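PDB 3KPB: uncharacterized protein MJ0100 from Methanocaldococcus jannaschii, which probably works with a partner protein to make homocysteine from sulfide and aspartate semialdehyde, and binds S-adenosylmethionine and methylthioadenosine through its C-terminal CBS domain pair, the part crystallised here. Local coordinates for residues A[47-50]-A[51-54]; A[37-40]-A[41-45]; A[61-64]-A[65-68]. All coordinates share one frame; numbering follows the deposited sequence.

Contact 1: A[47-50]-A[51-54]. With SAM (S-adenosylmethionine), chain E.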
loop_
_atom_site.group_PDB
_atom_site.type_symbol
_atom_site.label_atom_id
_atom_site.label_comp_id
_atom_site.label_asym_id
_atom_site.label_seq_id
_atom_site.Cartn_x
_atom_site.Cartn_y
_atom_site.Cartn_z
ATOM N N ILE A 47 10.939 -3.521 9.412
ATOM C CA ILE A 47 10.543 -3.156 8.052
ATOM C C ILE A 47 9.485 -2.040 8.054
ATOM O O ILE A 47 8.670 -1.943 8.977
ATOM C CB ILE A 47 10.088 -4.403 7.227
ATOM C CG1 ILE A 47 9.996 -4.063 5.729
ATOM C CG2 ILE A 47 8.769 -4.984 7.779
ATOM C CD1 ILE A 47 9.805 -5.275 4.815
ATOM N N ILE A 48 9.542 -1.185 7.033
ATOM C CA ILE A 48 8.591 -0.092 6.839
ATOM C C ILE A 48 7.975 -0.207 5.446
ATOM O O ILE A 48 8.682 -0.504 4.483
ATOM C CB ILE A 48 9.337 1.280 6.965
ATOM C CG1 ILE A 48 9.691 1.582 8.428
ATOM C CG2 ILE A 48 8.551 2.451 6.337
ATOM C CD1 ILE A 48 8.491 1.817 9.344
ATOM N N THR A 49 6.668 0.023 5.334
ATOM C CA THR A 49 6.009 0.232 4.033
ATOM C C THR A 49 5.230 1.547 4.108
ATOM O O THR A 49 5.171 2.163 5.175
ATOM C CB THR A 49 5.015 -0.898 3.693
ATOM O OG1 THR A 49 3.913 -0.843 4.606
ATOM C CG2 THR A 49 5.672 -2.267 3.797
ATOM N N SER A 50 4.611 1.980 3.011
ATOM C CA SER A 50 3.784 3.193 3.094
ATOM C C SER A 50 2.645 3.071 4.109
ATOM O O SER A 50 2.197 4.085 4.653
ATOM C CB SER A 50 3.239 3.627 1.733
ATOM O OG SER A 50 2.349 2.658 1.209
ATOM N N TRP A 51 2.180 1.848 4.363
ATOM C CA TRP A 51 1.175 1.644 5.400
ATOM C C TRP A 51 1.682 2.126 6.759
ATOM O O TRP A 51 0.951 2.779 7.506
ATOM C CB TRP A 51 0.738 0.186 5.482
ATOM C CG TRP A 51 -0.411 -0.001 6.418
ATOM C CD1 TRP A 51 -0.375 -0.566 7.665
ATOM C CD2 TRP A 51 -1.765 0.413 6.203
ATOM N NE1 TRP A 51 -1.631 -0.547 8.230
ATOM C CE2 TRP A 51 -2.504 0.040 7.350
ATOM C CE3 TRP A 51 -2.433 1.043 5.141
ATOM C CZ2 TRP A 51 -3.882 0.281 7.467
ATOM C CZ3 TRP A 51 -3.800 1.283 5.258
ATOM C CH2 TRP A 51 -4.507 0.902 6.414
ATOM N N ASP A 52 2.935 1.815 7.071
ATOM C CA ASP A 52 3.523 2.249 8.336
ATOM C C ASP A 52 3.740 3.756 8.419
ATOM O O ASP A 52 3.711 4.313 9.511
ATOM C CB ASP A 52 4.838 1.526 8.579
ATOM C CG ASP A 52 4.664 0.035 8.623
ATOM O OD1 ASP A 52 3.843 -0.450 9.433
ATOM O OD2 ASP A 52 5.340 -0.652 7.837
ATOM N N ILE A 53 3.961 4.413 7.283
ATOM C CA ILE A 53 4.005 5.882 7.258
ATOM C C ILE A 53 2.651 6.442 7.701
ATOM O O ILE A 53 2.584 7.299 8.582
ATOM C CB ILE A 53 4.396 6.429 5.858
ATOM C CG1 ILE A 53 5.779 5.906 5.427
ATOM C CG2 ILE A 53 4.330 7.967 5.807
ATOM C CD1 ILE A 53 6.959 6.268 6.352
ATOM N N ALA A 54 1.572 5.943 7.096
ATOM C CA ALA A 54 0.218 6.305 7.520
ATOM C C ALA A 54 -0.025 5.997 9.001
ATOM O O ALA A 54 -0.591 6.821 9.724
ATOM C CB ALA A 54 -0.829 5.613 6.647
HETATM N N SAM E . 1.551 -5.809 1.601
HETATM C CA SAM E . 0.857 -5.038 2.644
HETATM C C SAM E . 1.745 -3.880 3.108
HETATM O O SAM E . 2.428 -3.237 2.307
HETATM O OXT SAM E . 1.795 -3.550 4.297
HETATM C CB SAM E . 0.545 -5.952 3.832
HETATM C CG SAM E . -0.773 -5.556 4.501
HETATM S SD SAM E . -0.588 -5.208 6.287
HETATM C CE SAM E . -2.117 -4.353 6.594
HETATM C "C5'" SAM E . 0.599 -3.835 6.515
HETATM C "C4'" SAM E . 1.793 -4.228 7.383
HETATM O "O4'" SAM E . 2.514 -5.308 6.773
HETATM C "C3'" SAM E . 2.778 -3.063 7.403
HETATM O "O3'" SAM E . 2.664 -2.406 8.662
HETATM C "C2'" SAM E . 4.150 -3.723 7.282
HETATM O "O2'" SAM E . 4.956 -3.342 8.403
HETATM C "C1'" SAM E . 3.829 -5.220 7.340
HETATM N N9 SAM E . 4.787 -5.946 6.480
HETATM C C8 SAM E . 4.972 -5.760 5.171
HETATM N N7 SAM E . 5.922 -6.591 4.738
HETATM C C5 SAM E . 6.341 -7.311 5.777
HETATM C C6 SAM E . 7.292 -8.310 5.937
HETATM N N6 SAM E . 8.013 -8.745 4.908
HETATM N N1 SAM E . 7.475 -8.840 7.155
HETATM C C2 SAM E . 6.768 -8.423 8.193
HETATM N N3 SAM E . 5.854 -7.471 8.073
HETATM C C4 SAM E . 5.623 -6.899 6.883
#

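Contact 2: A[37-40]-A[41-45]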
loop_
_atom_site.group_PDB
_atom_site.type_symbol
_atom_site.label_atom_id
_atom_site.label_comp_id
_atom_site.label_asym_id
_atom_site.label_seq_id
_atom_site.Cartn_x
_atom_site.Cartn_y
_atom_site.Cartn_z
ATOM N N ILE A 37 14.759 -1.992 7.749
ATOM C CA ILE A 37 15.430 -1.114 8.697
ATOM C C ILE A 37 16.563 -1.893 9.351
ATOM O O ILE A 37 16.368 -3.025 9.804
ATOM C CB ILE A 37 14.453 -0.559 9.761
ATOM C CG1 ILE A 37 13.249 0.135 9.096
ATOM C CG2 ILE A 37 15.189 0.368 10.736
ATOM C CD1 ILE A 37 13.603 1.262 8.112
ATOM N N VAL A 38 17.750 -1.301 9.363
ATOM C CA VAL A 38 18.924 -1.963 9.918
ATOM C C VAL A 38 19.487 -1.141 11.066
ATOM O O VAL A 38 19.267 0.079 11.136
ATOM C CB VAL A 38 20.013 -2.226 8.849
ATOM C CG1 VAL A 38 19.513 -3.224 7.814
ATOM C CG2 VAL A 38 20.477 -0.919 8.187
ATOM N N ASP A 39 20.194 -1.811 11.975
ATOM C CA ASP A 39 20.866 -1.101 13.052
ATOM C C ASP A 39 22.194 -0.521 12.572
ATOM O O ASP A 39 22.546 -0.634 11.390
ATOM C CB ASP A 39 21.010 -1.957 14.326
ATOM C CG ASP A 39 21.829 -3.228 14.120
ATOM O OD1 ASP A 39 22.712 -3.279 13.233
ATOM O OD2 ASP A 39 21.593 -4.188 14.885
ATOM N N GLU A 40 22.913 0.116 13.491
ATOM C CA GLU A 40 24.151 0.818 13.162
ATOM C C GLU A 40 25.239 -0.140 12.669
ATOM O O GLU A 40 26.279 0.290 12.159
ATOM C CB GLU A 40 24.628 1.664 14.355
ATOM C CG GLU A 40 25.196 0.883 15.551
ATOM C CD GLU A 40 24.140 0.328 16.509
ATOM O OE1 GLU A 40 24.534 -0.149 17.594
ATOM O OE2 GLU A 40 22.929 0.364 16.195
ATOM N N HIS A 41 24.982 -1.442 12.817
ATOM C CA HIS A 41 25.896 -2.461 12.303
ATOM C C HIS A 41 25.421 -3.151 11.009
ATOM O O HIS A 41 26.054 -4.108 10.560
ATOM C CB HIS A 41 26.238 -3.473 13.406
ATOM C CG HIS A 41 26.940 -2.854 14.575
ATOM N ND1 HIS A 41 28.285 -2.549 14.554
ATOM C CD2 HIS A 41 26.480 -2.444 15.781
ATOM C CE1 HIS A 41 28.626 -1.993 15.704
ATOM N NE2 HIS A 41 27.549 -1.917 16.465
ATOM N N GLY A 42 24.333 -2.665 10.406
ATOM C CA GLY A 42 23.846 -3.216 9.129
ATOM C C GLY A 42 22.954 -4.438 9.283
ATOM O O GLY A 42 22.606 -5.099 8.300
ATOM N N LYS A 43 22.566 -4.729 10.520
ATOM C CA LYS A 43 21.746 -5.902 10.809
ATOM C C LYS A 43 20.268 -5.565 10.868
ATOM O O LYS A 43 19.876 -4.559 11.465
ATOM C CB LYS A 43 22.167 -6.555 12.130
ATOM C CG LYS A 43 23.662 -6.859 12.269
ATOM C CD LYS A 43 24.231 -7.551 11.033
ATOM C CE LYS A 43 25.600 -8.152 11.330
ATOM N NZ LYS A 43 26.670 -7.117 11.497
ATOM N N LEU A 44 19.448 -6.439 10.286
ATOM C CA LEU A 44 18.005 -6.214 10.200
ATOM C C LEU A 44 17.328 -6.106 11.568
ATOM O O LEU A 44 17.512 -6.966 12.431
ATOM C CB LEU A 44 17.338 -7.321 9.376
ATOM C CG LEU A 44 15.828 -7.194 9.143
ATOM C CD1 LEU A 44 15.499 -6.070 8.162
ATOM C CD2 LEU A 44 15.280 -8.514 8.646
ATOM N N VAL A 45 16.541 -5.046 11.749
ATOM C CA VAL A 45 15.756 -4.845 12.973
ATOM C C VAL A 45 14.268 -4.573 12.716
ATOM O O VAL A 45 13.462 -4.584 13.651
ATOM C CB VAL A 45 16.333 -3.713 13.865
ATOM C CG1 VAL A 45 17.753 -4.047 14.316
ATOM C CG2 VAL A 45 16.307 -2.373 13.132
#

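Contact 3: A[61-64]-A[65-68]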
loop_
_atom_site.group_PDB
_atom_site.type_symbol
_atom_site.label_atom_id
_atom_site.label_comp_id
_atom_site.label_asym_id
_atom_site.label_seq_id
_atom_site.Cartn_x
_atom_site.Cartn_y
_atom_site.Cartn_z
ATOM N N LYS A 61 3.706 9.250 15.954
ATOM C CA LYS A 61 5.084 8.811 16.178
ATOM C C LYS A 61 6.054 9.684 15.404
ATOM O O LYS A 61 5.769 10.077 14.268
ATOM C CB LYS A 61 5.282 7.352 15.745
ATOM C CG LYS A 61 4.411 6.330 16.459
ATOM C CD LYS A 61 4.512 6.442 17.973
ATOM C CE LYS A 61 3.817 5.269 18.644
ATOM N NZ LYS A 61 3.782 5.454 20.126
ATOM N N LYS A 62 7.211 9.960 16.004
ATOM C CA LYS A 62 8.212 10.824 15.373
ATOM C C LYS A 62 9.316 10.096 14.604
ATOM O O LYS A 62 9.833 10.633 13.626
ATOM C CB LYS A 62 8.840 11.768 16.402
ATOM C CG LYS A 62 7.871 12.786 16.979
ATOM C CD LYS A 62 8.568 13.709 17.967
ATOM C CE LYS A 62 7.584 14.656 18.643
ATOM N NZ LYS A 62 6.690 13.952 19.608
ATOM N N THR A 63 9.696 8.900 15.053
ATOM C CA THR A 63 10.796 8.159 14.418
ATOM C C THR A 63 10.343 6.788 13.937
ATOM O O THR A 63 9.375 6.217 14.451
ATOM C CB THR A 63 12.017 7.966 15.358
ATOM O OG1 THR A 63 11.650 7.104 16.444
ATOM C CG2 THR A 63 12.505 9.301 15.918
ATOM N N ILE A 64 11.078 6.265 12.961
ATOM C CA ILE A 64 10.814 4.961 12.373
ATOM C C ILE A 64 10.851 3.862 13.421
ATOM O O ILE A 64 10.045 2.931 13.384
ATOM C CB ILE A 64 11.803 4.687 11.216
ATOM C CG1 ILE A 64 11.366 5.491 9.983
ATOM C CG2 ILE A 64 11.892 3.199 10.871
ATOM C CD1 ILE A 64 9.876 5.321 9.603
ATOM N N GLU A 65 11.744 3.971 14.386
ATOM C CA GLU A 65 11.832 2.870 15.300
ATOM C C GLU A 65 10.589 2.694 16.179
ATOM O O GLU A 65 10.331 1.597 16.667
ATOM C CB GLU A 65 13.129 2.915 16.071
ATOM C CG GLU A 65 13.119 3.676 17.336
ATOM C CD GLU A 65 13.985 2.959 18.323
ATOM O OE1 GLU A 65 14.969 3.556 18.799
ATOM O OE2 GLU A 65 13.701 1.773 18.605
ATOM N N GLU A 66 9.793 3.751 16.314
ATOM C CA GLU A 66 8.544 3.678 17.073
ATOM C C GLU A 66 7.396 3.016 16.320
ATOM O O GLU A 66 6.371 2.688 16.924
ATOM C CB GLU A 66 8.103 5.069 17.505
ATOM C CG GLU A 66 9.124 5.801 18.325
ATOM C CD GLU A 66 8.731 7.234 18.567
ATOM O OE1 GLU A 66 7.901 7.481 19.468
ATOM O OE2 GLU A 66 9.256 8.119 17.860
ATOM N N ILE A 67 7.556 2.822 15.014
ATOM C CA ILE A 67 6.462 2.311 14.192
ATOM C C ILE A 67 6.827 1.084 13.358
ATOM O O ILE A 67 5.935 0.370 12.897
ATOM C CB ILE A 67 5.866 3.428 13.277
ATOM C CG1 ILE A 67 4.417 3.112 12.869
ATOM C CG2 ILE A 67 6.758 3.691 12.057
ATOM C CD1 ILE A 67 3.399 3.298 13.987
ATOM N N MET A 68 8.119 0.832 13.162
ATOM C CA MET A 68 8.515 -0.251 12.263
ATOM C C MET A 68 7.971 -1.596 12.728
ATOM O O MET A 68 7.801 -1.830 13.926
ATOM C CB MET A 68 10.038 -0.312 12.095
ATOM C CG MET A 68 10.781 -0.605 13.380
ATOM S SD MET A 68 12.555 -0.478 13.178
ATOM C CE MET A 68 13.087 -1.110 14.770
HETATM O O HOH W 1 6.620 5.773 20.952
HETATM O O HOH W 2 7.002 10.016 19.049
#

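Contact 1: A[47-50]-A[51-54]
A capping box, built by Thr-49 and Asp-52 where strand 44-48 of the first CBS motif turns into helix 50-58, forms one wall of the S-adenosylmethionine site. Thr-49 is the N-cap: its OG1 takes a weak bond from Trp-51 N, and in return Asp-52 OD2 receives Thr-49 N at 2.9 Å, on the anti side of the carboxylate and 16° out of its plane. With CG turned back beside its own backbone N (chi1 -59°), Asp-52 reaches both the cap and the ligand. OD2 also accepts from the ribose O2' of SAM at 2.8 Å, while OD1 pairs with O3' at 2.4 Å, a doubtfully short length; each carboxylate oxygen thus has its own ribose hydroxyl. Replacing Asp-52 by an alanine would probably cost both hydroxyls and Thr-49 N this acceptor and leave the helix start less firmly closed. Ile-47 CG2 packs against the adenine, 3.8 Å from SAM C4. Ile-48 turns to the protein interior instead, its CD1 lying 3.7 Å from Asp-52 CB and its CG2 meeting Ile-53 CD1. Thr-49 O takes a weak bond from Ile-53 N, and the next, Ala-54 N to Ser-50 O, is nearly straight. Ser-50 OG is hydrogen-bonded to Ser-50 OG of the second subunit, which places this helix start at the dimer interface. Trp-51 points CG away from its backbone N (chi1 -173°) to lie beside the sulfonium end of SAM: the methyl CE stands 4.2 Å above one ring face, offset toward the rim, and O3' lies at the ring edge.

Contact 2: A[37-40]-A[41-45]
Asp-39 OD1 closes the tip of the beta hairpin between strands 35-38 and 44-48 by accepting two backbone N-H groups from across the turn. His-41 N lies 2.9 Å from Asp-39 OD1 and Lys-43 N lies 3.1 Å from the same atom; they arrive from opposite faces of the carboxylate, each well above its plane. CG of Asp-39 sits between its own backbone N and carbonyl carbon (chi1 61°), a setting that folds the carboxylate back over the turn. The turn itself is type I, from Asp-39 to Gly-42, closed by Gly-42 N to Asp-39 O at 2.9 Å. Gly-42, its fourth residue, has a positive phi, where a side chain would jam against the preceding carbonyl oxygen; with Asp-39 N bonded to Lys-43 O, this makes a type I turn with a G1 bulge.

Glu-40 and His-41 lie side by side and point the same way, OE1 of Glu-40 3.5 Å from His-41 CD2, with carboxylate and ring planes 48° apart. Lys-43 bends its chain to bring NZ to His-41 O.

Further out, the strands pair, Val-45 N bonding to Ile-37 O at 2.8 Å and a nearly straight 176°. Val-38 and Leu-44 face each other as an antiparallel non-hydrogen-bonded pair, their side chains on the sheet face that packs on Val-105 of strand 105-110. On the other face, CG2 of Ile-37 meets CG2 of Val-45 at 3.8 Å. The chemistry implies a turn fixed by its own aspartate: two amides converging on one carboxylate oxygen would favour its charged form and hold the group against rotation.

Contact 3: A[61-64]-A[65-68]
Lys-61 lays its aliphatic chain obliquely across Glu-66, CD 3.8 Å from Glu-66 OE1, while CG touches Ile-67 CD1. Its ammonium does not meet the carboxylate directly: a water accepts from Lys-61 NZ and donates to Glu-66 OE1 at 2.6 Å. Lys-62 contributes its backbone, N giving a weak bond to Glu-66 OE2 and donating to a second water, which in turn donates a hydrogen bond to Glu-66 OE1.

Thr-63 holds Glu-66 OE2 with two bonds. Its N lies 2.9 Å from Glu-66 OE2, and its OG1 donates to the anti lone pair of that oxygen at 3.0 Å. CG of Glu-66 lies beside that residue's own backbone N (chi1 -57°), and the extended chain beyond it reaches back to these donors.

Ile-64 O takes two bonds: Ile-67 N comes from above the carbonyl plane at 3.0 Å, and Met-68 N almost straight in line with C=O at 2.9 Å. CG2 of Ile-64 meets Met-68 CB at about a right angle between the side chains. Facing the interior, Ile-64, Ile-67 and Met-68 all pack on Ile-48 of strand 44-48, whereas Glu-65 forms a salt bridge with Arg-70.

Glu-66 OE2 taking Thr-63 N and OG1 while Thr-63 O takes Glu-66 N is a side-chain-to-backbone closure of a tight turn, here in the loop joining helix 50-58 to strand 75-76, where the first CBS motif passes into the second.

Contacts 1, 2 and 3 meet in one apolar cluster beside strand 44-48. Ile-48 joins all three: its CG1 lies 3.9 Å from Ile-37 CG1 of contact 2 and 3.7 Å from Ile-64 CG2 of contact 3. Met-68 of contact 3 also touches contact 2, SD 3.7 Å from Ile-37 CG2. Contact 1 alone touches S-adenosylmethionine. Its centre is about 10 Å from that of contact 3, whose 65-68 segment leads directly into Thr-69, a further ligand-binding residue. Contact 2, about 17 Å from contact 1 between centres, forms the far end of the hairpin whose second strand runs down to the pocket.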